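PDB 6Q1R: probable amino acid aminotransferase from Mycobacterium tuberculosis, which is a member of the class IV aminotransferase family and binds pyridoxal-5'-phosphate. Local coordinates for residues G249-S254 and P274-F279; G120-G125 and S255-A260. All blocks are in the same frame, centred on the assembly; numbering follows the deposited sequence.

Contact 1 of 2, residues G249-S254 and P274-F279; sequences GIWLVS and PIAEVF. With PLP (pyridoxal-5'-phosphate), chain H.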
loop_
_atom_site.group_PDB
_atom_site.type_symbol
_atom_site.label_atom_id
_atom_site.label_comp_id
_atom_site.label_asym_id
_atom_site.label_seq_id
_atom_site.Cartn_x
_atom_site.Cartn_y
_atom_site.Cartn_z
ATOM N N GLY B 249 5.157 -27.577 15.859
ATOM C CA GLY B 249 4.130 -27.175 14.921
ATOM C C GLY B 249 4.184 -25.708 14.548
ATOM O O GLY B 249 4.570 -24.861 15.360
ATOM N N ILE B 250 3.796 -25.397 13.313
ATOM C CA ILE B 250 3.720 -24.029 12.817
ATOM C C ILE B 250 2.330 -23.808 12.242
ATOM O O ILE B 250 1.795 -24.669 11.536
ATOM C CB ILE B 250 4.796 -23.746 11.747
ATOM C CG1 ILE B 250 6.170 -24.221 12.231
ATOM C CG2 ILE B 250 4.808 -22.263 11.374
ATOM C CD1 ILE B 250 7.277 -24.048 11.211
ATOM N N TRP B 251 1.742 -22.657 12.548
ATOM C CA TRP B 251 0.422 -22.319 12.043
ATOM C C TRP B 251 0.412 -20.882 11.560
ATOM O O TRP B 251 1.132 -20.026 12.082
ATOM C CB TRP B 251 -0.658 -22.510 13.107
ATOM C CG TRP B 251 -0.873 -23.936 13.477
ATOM C CD1 TRP B 251 -1.755 -24.807 12.910
ATOM C CD2 TRP B 251 -0.174 -24.669 14.486
ATOM N NE1 TRP B 251 -1.661 -26.035 13.515
ATOM C CE2 TRP B 251 -0.695 -25.977 14.486
ATOM C CE3 TRP B 251 0.838 -24.345 15.393
ATOM C CZ2 TRP B 251 -0.240 -26.961 15.359
ATOM C CZ3 TRP B 251 1.289 -25.322 16.259
ATOM C CH2 TRP B 251 0.752 -26.614 16.236
ATOM N N LEU B 252 -0.401 -20.632 10.541
ATOM C CA LEU B 252 -0.712 -19.283 10.091
ATOM C C LEU B 252 -2.139 -18.980 10.527
ATOM O O LEU B 252 -3.097 -19.555 9.995
ATOM C CB LEU B 252 -0.532 -19.156 8.581
ATOM C CG LEU B 252 0.918 -19.345 8.138
ATOM C CD1 LEU B 252 1.043 -19.190 6.635
ATOM C CD2 LEU B 252 1.829 -18.366 8.868
ATOM N N VAL B 253 -2.275 -18.091 11.496
ATOM C CA VAL B 253 -3.549 -17.811 12.144
ATOM C C VAL B 253 -4.100 -16.498 11.606
ATOM O O VAL B 253 -3.353 -15.534 11.406
ATOM C CB VAL B 253 -3.376 -17.769 13.674
ATOM C CG1 VAL B 253 -4.714 -17.614 14.366
ATOM C CG2 VAL B 253 -2.678 -19.030 14.140
ATOM N N SER B 254 -5.402 -16.476 11.329
ATOM C CA SER B 254 -6.064 -15.286 10.812
ATOM C C SER B 254 -7.561 -15.424 11.047
ATOM O O SER B 254 -8.059 -16.502 11.381
ATOM C CB SER B 254 -5.753 -15.078 9.325
ATOM O OG SER B 254 -6.213 -16.172 8.545
ATOM N N PRO B 274 0.987 -34.772 17.585
ATOM C CA PRO B 274 -0.373 -34.870 18.149
ATOM C C PRO B 274 -0.989 -33.525 18.508
ATOM O O PRO B 274 -2.219 -33.395 18.526
ATOM C CB PRO B 274 -0.161 -35.749 19.383
ATOM C CG PRO B 274 0.941 -36.670 18.972
ATOM C CD PRO B 274 1.847 -35.877 18.050
ATOM N N ILE B 275 -0.160 -32.515 18.776
ATOM C CA ILE B 275 -0.646 -31.188 19.126
ATOM C C ILE B 275 -1.461 -30.545 18.006
ATOM O O ILE B 275 -2.171 -29.560 18.245
ATOM C CB ILE B 275 0.551 -30.301 19.520
ATOM C CG1 ILE B 275 0.074 -29.049 20.259
ATOM C CG2 ILE B 275 1.363 -29.934 18.287
ATOM C CD1 ILE B 275 0.931 -28.668 21.443
ATOM N N ALA B 276 -1.371 -31.063 16.778
ATOM C CA ALA B 276 -2.056 -30.417 15.659
ATOM C C ALA B 276 -3.576 -30.505 15.780
ATOM O O ALA B 276 -4.276 -29.566 15.380
ATOM C CB ALA B 276 -1.597 -31.024 14.333
ATOM N N GLU B 277 -4.110 -31.608 16.314
ATOM C CA GLU B 277 -5.564 -31.714 16.423
ATOM C C GLU B 277 -6.113 -30.818 17.525
ATOM O O GLU B 277 -7.187 -30.225 17.366
ATOM C CB GLU B 277 -6.001 -33.161 16.659
ATOM C CG GLU B 277 -5.767 -34.105 15.489
ATOM C CD GLU B 277 -4.456 -34.860 15.586
ATOM O OE1 GLU B 277 -4.412 -35.873 16.319
ATOM O OE2 GLU B 277 -3.476 -34.443 14.937
ATOM N N VAL B 278 -5.401 -30.707 18.651
ATOM C CA VAL B 278 -5.873 -29.828 19.717
ATOM C C VAL B 278 -5.751 -28.366 19.310
ATOM O O VAL B 278 -6.573 -27.535 19.715
ATOM C CB VAL B 278 -5.141 -30.113 21.044
ATOM C CG1 VAL B 278 -5.567 -31.456 21.603
ATOM C CG2 VAL B 278 -3.641 -30.069 20.866
ATOM N N PHE B 279 -4.738 -28.019 18.512
ATOM C CA PHE B 279 -4.578 -26.626 18.109
ATOM C C PHE B 279 -5.788 -26.158 17.312
ATOM O O PHE B 279 -6.242 -25.019 17.468
ATOM C CB PHE B 279 -3.294 -26.440 17.303
ATOM C CG PHE B 279 -2.855 -25.006 17.192
ATOM C CD1 PHE B 279 -2.030 -24.447 18.155
ATOM C CD2 PHE B 279 -3.271 -24.216 16.134
ATOM C CE1 PHE B 279 -1.626 -23.131 18.061
ATOM C CE2 PHE B 279 -2.870 -22.901 16.036
ATOM C CZ PHE B 279 -2.046 -22.359 16.998
HETATM N N1 PLP H . -1.117 -10.340 9.241
HETATM C C2 PLP H . -1.457 -9.434 8.293
HETATM C C2A PLP H . -0.398 -8.778 7.443
HETATM C C3 PLP H . -2.886 -9.088 8.093
HETATM O O3 PLP H . -3.276 -8.180 7.152
HETATM C C4 PLP H . -3.892 -9.763 8.942
HETATM C C4A PLP H . -5.308 -9.382 8.743
HETATM C C5 PLP H . -3.389 -10.731 9.956
HETATM C C6 PLP H . -2.016 -10.956 10.028
HETATM C C5A PLP H . -4.298 -11.499 10.895
HETATM O O4P PLP H . -5.206 -10.674 11.622
HETATM P P PLP H . -6.465 -11.359 12.360
HETATM O O1P PLP H . -7.372 -11.894 11.278
HETATM O O2P PLP H . -7.186 -10.327 13.191
HETATM O O3P PLP H . -5.974 -12.464 13.268
#
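Trp-251 and Phe-279 stack face to face where the C-terminal helix 275-286 lies against the mixed sheet of the class IV aminotransferase fold. The centroids of the Phe-279 ring and the six-membered ring of Trp-251 are 3.8 Å apart, and the planes are turned only 11° from parallel. The two side chains run past each other in opposite directions, one leaving the strand, the other the helix. Thus Phe-279 CE2 comes over the root of the indole, 3.4 Å from Trp-251 CG, while the root of the phenylalanine, CB, lies over the benzo end, 3.7 Å from Trp-251 CZ2. The chi1 of Phe-279 (-163°) sets CG opposite the backbone N and lays the phenyl over the indole face. Ile-275 and Ala-276, a turn earlier, meet the indole rim instead: Ile-275 CG2 lies in the ring plane, 3.9 Å from Trp-251 CH2, and Ala-276 CA is likewise at the edge, 3.9 Å from Trp-251 CZ2. Val-253, two residues along the strand, sets its CG2 beside the phenyl edge, 4.3 Å from Phe-279 CE2. Both aromatic residues are buried; Val-191 of the adjoining strand and Leu-223 of helix 218-229 also touch Phe-279. Past Val-253 the strand gives way to a loop beside PLP, where Ser-254 C stands 3.5 Å from PLP O1P.

Contact 2 of 2, residues G120-G125 and S255-A260; sequences GARRDG and SMTLAA. With PLP (pyridoxal-5'-phosphate), chain H.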
loop_
_atom_site.group_PDB
_atom_site.type_symbol
_atom_site.label_atom_id
_atom_site.label_comp_id
_atom_site.label_asym_id
_atom_site.label_seq_id
_atom_site.Cartn_x
_atom_site.Cartn_y
_atom_site.Cartn_z
ATOM N N GLY B 120 -9.638 -25.433 2.175
ATOM C CA GLY B 120 -8.561 -26.396 2.006
ATOM C C GLY B 120 -7.403 -26.141 2.954
ATOM O O GLY B 120 -6.819 -27.082 3.500
ATOM N N ALA B 121 -7.052 -24.865 3.158
ATOM C CA ALA B 121 -5.946 -24.531 4.050
ATOM C C ALA B 121 -6.249 -24.958 5.479
ATOM O O ALA B 121 -5.362 -25.442 6.193
ATOM C CB ALA B 121 -5.656 -23.033 3.986
ATOM N N ARG B 122 -7.496 -24.765 5.919
ATOM C CA ARG B 122 -7.923 -25.291 7.211
ATOM C C ARG B 122 -7.844 -26.809 7.216
ATOM O O ARG B 122 -7.397 -27.416 8.195
ATOM C CB ARG B 122 -9.361 -24.866 7.505
ATOM C CG ARG B 122 -9.607 -23.380 7.643
ATOM C CD ARG B 122 -11.042 -23.143 8.091
ATOM N NE ARG B 122 -11.483 -21.776 7.830
ATOM C CZ ARG B 122 -12.759 -21.406 7.762
ATOM N NH1 ARG B 122 -13.719 -22.304 7.945
ATOM N NH2 ARG B 122 -13.075 -20.142 7.517
ATOM N N ARG B 123 -8.292 -27.431 6.126
ATOM C CA ARG B 123 -8.420 -28.880 6.037
ATOM C C ARG B 123 -7.073 -29.561 5.814
ATOM O O ARG B 123 -6.732 -30.516 6.520
ATOM C CB ARG B 123 -9.410 -29.224 4.919
ATOM C CG ARG B 123 -9.699 -30.696 4.720
ATOM C CD ARG B 123 -10.692 -30.893 3.576
ATOM N NE ARG B 123 -10.196 -30.344 2.316
ATOM C CZ ARG B 123 -9.493 -31.049 1.432
ATOM N NH1 ARG B 123 -9.199 -32.320 1.670
ATOM N NH2 ARG B 123 -9.069 -30.475 0.308
ATOM N N ASP B 124 -6.293 -29.089 4.836
ATOM C CA ASP B 124 -5.077 -29.774 4.412
ATOM C C ASP B 124 -3.790 -29.129 4.912
ATOM O O ASP B 124 -2.763 -29.813 4.983
ATOM C CB ASP B 124 -5.012 -29.846 2.881
ATOM C CG ASP B 124 -6.255 -30.452 2.272
ATOM O OD1 ASP B 124 -6.806 -29.836 1.335
ATOM O OD2 ASP B 124 -6.698 -31.521 2.751
ATOM N N GLY B 125 -3.810 -27.843 5.245
ATOM C CA GLY B 125 -2.595 -27.136 5.591
ATOM C C GLY B 125 -1.947 -26.505 4.377
ATOM O O GLY B 125 -2.434 -26.593 3.247
ATOM N N SER B 255 -8.276 -14.311 10.874
ATOM C CA SER B 255 -9.709 -14.315 11.144
ATOM C C SER B 255 -10.467 -15.168 10.138
ATOM O O SER B 255 -11.478 -15.788 10.487
ATOM C CB SER B 255 -10.255 -12.889 11.134
ATOM O OG SER B 255 -9.674 -12.125 12.173
ATOM N N MET B 256 -10.004 -15.197 8.890
ATOM C CA MET B 256 -10.659 -15.950 7.829
ATOM C C MET B 256 -10.172 -17.398 7.808
ATOM O O MET B 256 -10.961 -18.332 7.987
ATOM C CB MET B 256 -10.410 -15.248 6.488
ATOM C CG MET B 256 -11.325 -15.685 5.362
ATOM S SD MET B 256 -13.048 -15.714 5.891
ATOM C CE MET B 256 -13.285 -14.018 6.421
ATOM N N THR B 257 -8.874 -17.593 7.590
ATOM C CA THR B 257 -8.241 -18.903 7.710
ATOM C C THR B 257 -7.898 -19.104 9.177
ATOM O O THR B 257 -6.878 -18.603 9.654
ATOM C CB THR B 257 -6.990 -18.982 6.844
ATOM O OG1 THR B 257 -7.195 -18.256 5.626
ATOM C CG2 THR B 257 -6.668 -20.430 6.524
ATOM N N LEU B 258 -8.756 -19.823 9.906
ATOM C CA LEU B 258 -8.609 -19.895 11.359
ATOM C C LEU B 258 -7.237 -20.426 11.756
ATOM O O LEU B 258 -6.483 -19.759 12.472
ATOM C CB LEU B 258 -9.723 -20.744 11.977
ATOM C CG LEU B 258 -11.126 -20.139 12.012
ATOM C CD1 LEU B 258 -11.037 -18.683 12.432
ATOM C CD2 LEU B 258 -11.835 -20.264 10.697
ATOM N N ALA B 259 -6.888 -21.621 11.288
ATOM C CA ALA B 259 -5.587 -22.197 11.621
ATOM C C ALA B 259 -5.132 -23.068 10.462
ATOM O O ALA B 259 -5.681 -24.153 10.244
ATOM C CB ALA B 259 -5.661 -23.003 12.916
ATOM N N ALA B 260 -4.126 -22.592 9.731
ATOM C CA ALA B 260 -3.529 -23.322 8.619
ATOM C C ALA B 260 -2.149 -23.801 9.060
ATOM O O ALA B 260 -1.244 -22.989 9.278
ATOM C CB ALA B 260 -3.449 -22.446 7.372
HETATM N N1 PLP H . -1.117 -10.340 9.241
HETATM C C2 PLP H . -1.457 -9.434 8.293
HETATM C C2A PLP H . -0.398 -8.778 7.443
HETATM C C3 PLP H . -2.886 -9.088 8.093
HETATM O O3 PLP H . -3.276 -8.180 7.152
HETATM C C4 PLP H . -3.892 -9.763 8.942
HETATM C C4A PLP H . -5.308 -9.382 8.743
HETATM C C5 PLP H . -3.389 -10.731 9.956
HETATM C C6 PLP H . -2.016 -10.956 10.028
HETATM C C5A PLP H . -4.298 -11.499 10.895
HETATM O O4P PLP H . -5.206 -10.674 11.622
HETATM P P PLP H . -6.465 -11.359 12.360
HETATM O O1P PLP H . -7.372 -11.894 11.278
HETATM O O2P PLP H . -7.186 -10.327 13.191
HETATM O O3P PLP H . -5.974 -12.464 13.268
#
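Arg-122 reaches from helix 116-124 to the backbone of the loop 255-258, its NH2 donating a hydrogen bond to Met-256 O at 2.8 Å. The N-H...O angle is 153°, and the donor sits 19° off the carbonyl plane. NH1 of the same guanidinium forms a salt bridge with Glu-88 OE2, so the group has one charged and one backbone-carbonyl partner. Dispersion contacts begin on that flat group too: Leu-258 lays CD2 over one of its faces, 3.3 Å from Arg-122 NE, while the Met-256 carbonyl approaches at the edge. An extended run from CG to NE carries the arginine that far. In this class IV aminotransferase fold the helix leads into strand 126-132, which pairs in parallel with strand 259-265, and small methyl groups meet where the helix end approaches the loop and the start of strand 259-265. Ala-121 CB meets Thr-257 CG2 at 3.8 Å and Ala-260 CB at 4.1 Å. Phosphate binding makes up the third kind of interaction. Ser-255 N donates to PLP O1P at 2.6 Å, and the Ser-255 hydroxyl, with OG turned beside the backbone N (chi1 -63°), lies by the same oxygen, at a separation too short to be taken literally; His-49 NE2 is a further hydrogen-bond partner of OG.

From the N terminus, the chain first supplies 120-125 at the end of helix 116-124, then returns with 255-260 after 129 intervening residues, closing the long loop of contact 2. Contact 1 begins just before that return, at 249-254, and closes a short loop of 19 residues on 274-279. The segments therefore alternate and the two loops cross; Ser-254 and Ser-255, the end of one segment and the start of the next, are consecutive residues beside the PLP phosphate. Strands 249-253 and 259-265 are antiparallel neighbours, probably joined by a hydrogen bond from Leu-252 N to Ala-260 O (2.8 Å). This hairpin packs against helix 275-286 through strand 249-253, meets helix 116-124 near its second strand, and binds the PLP phosphate at its connecting loop.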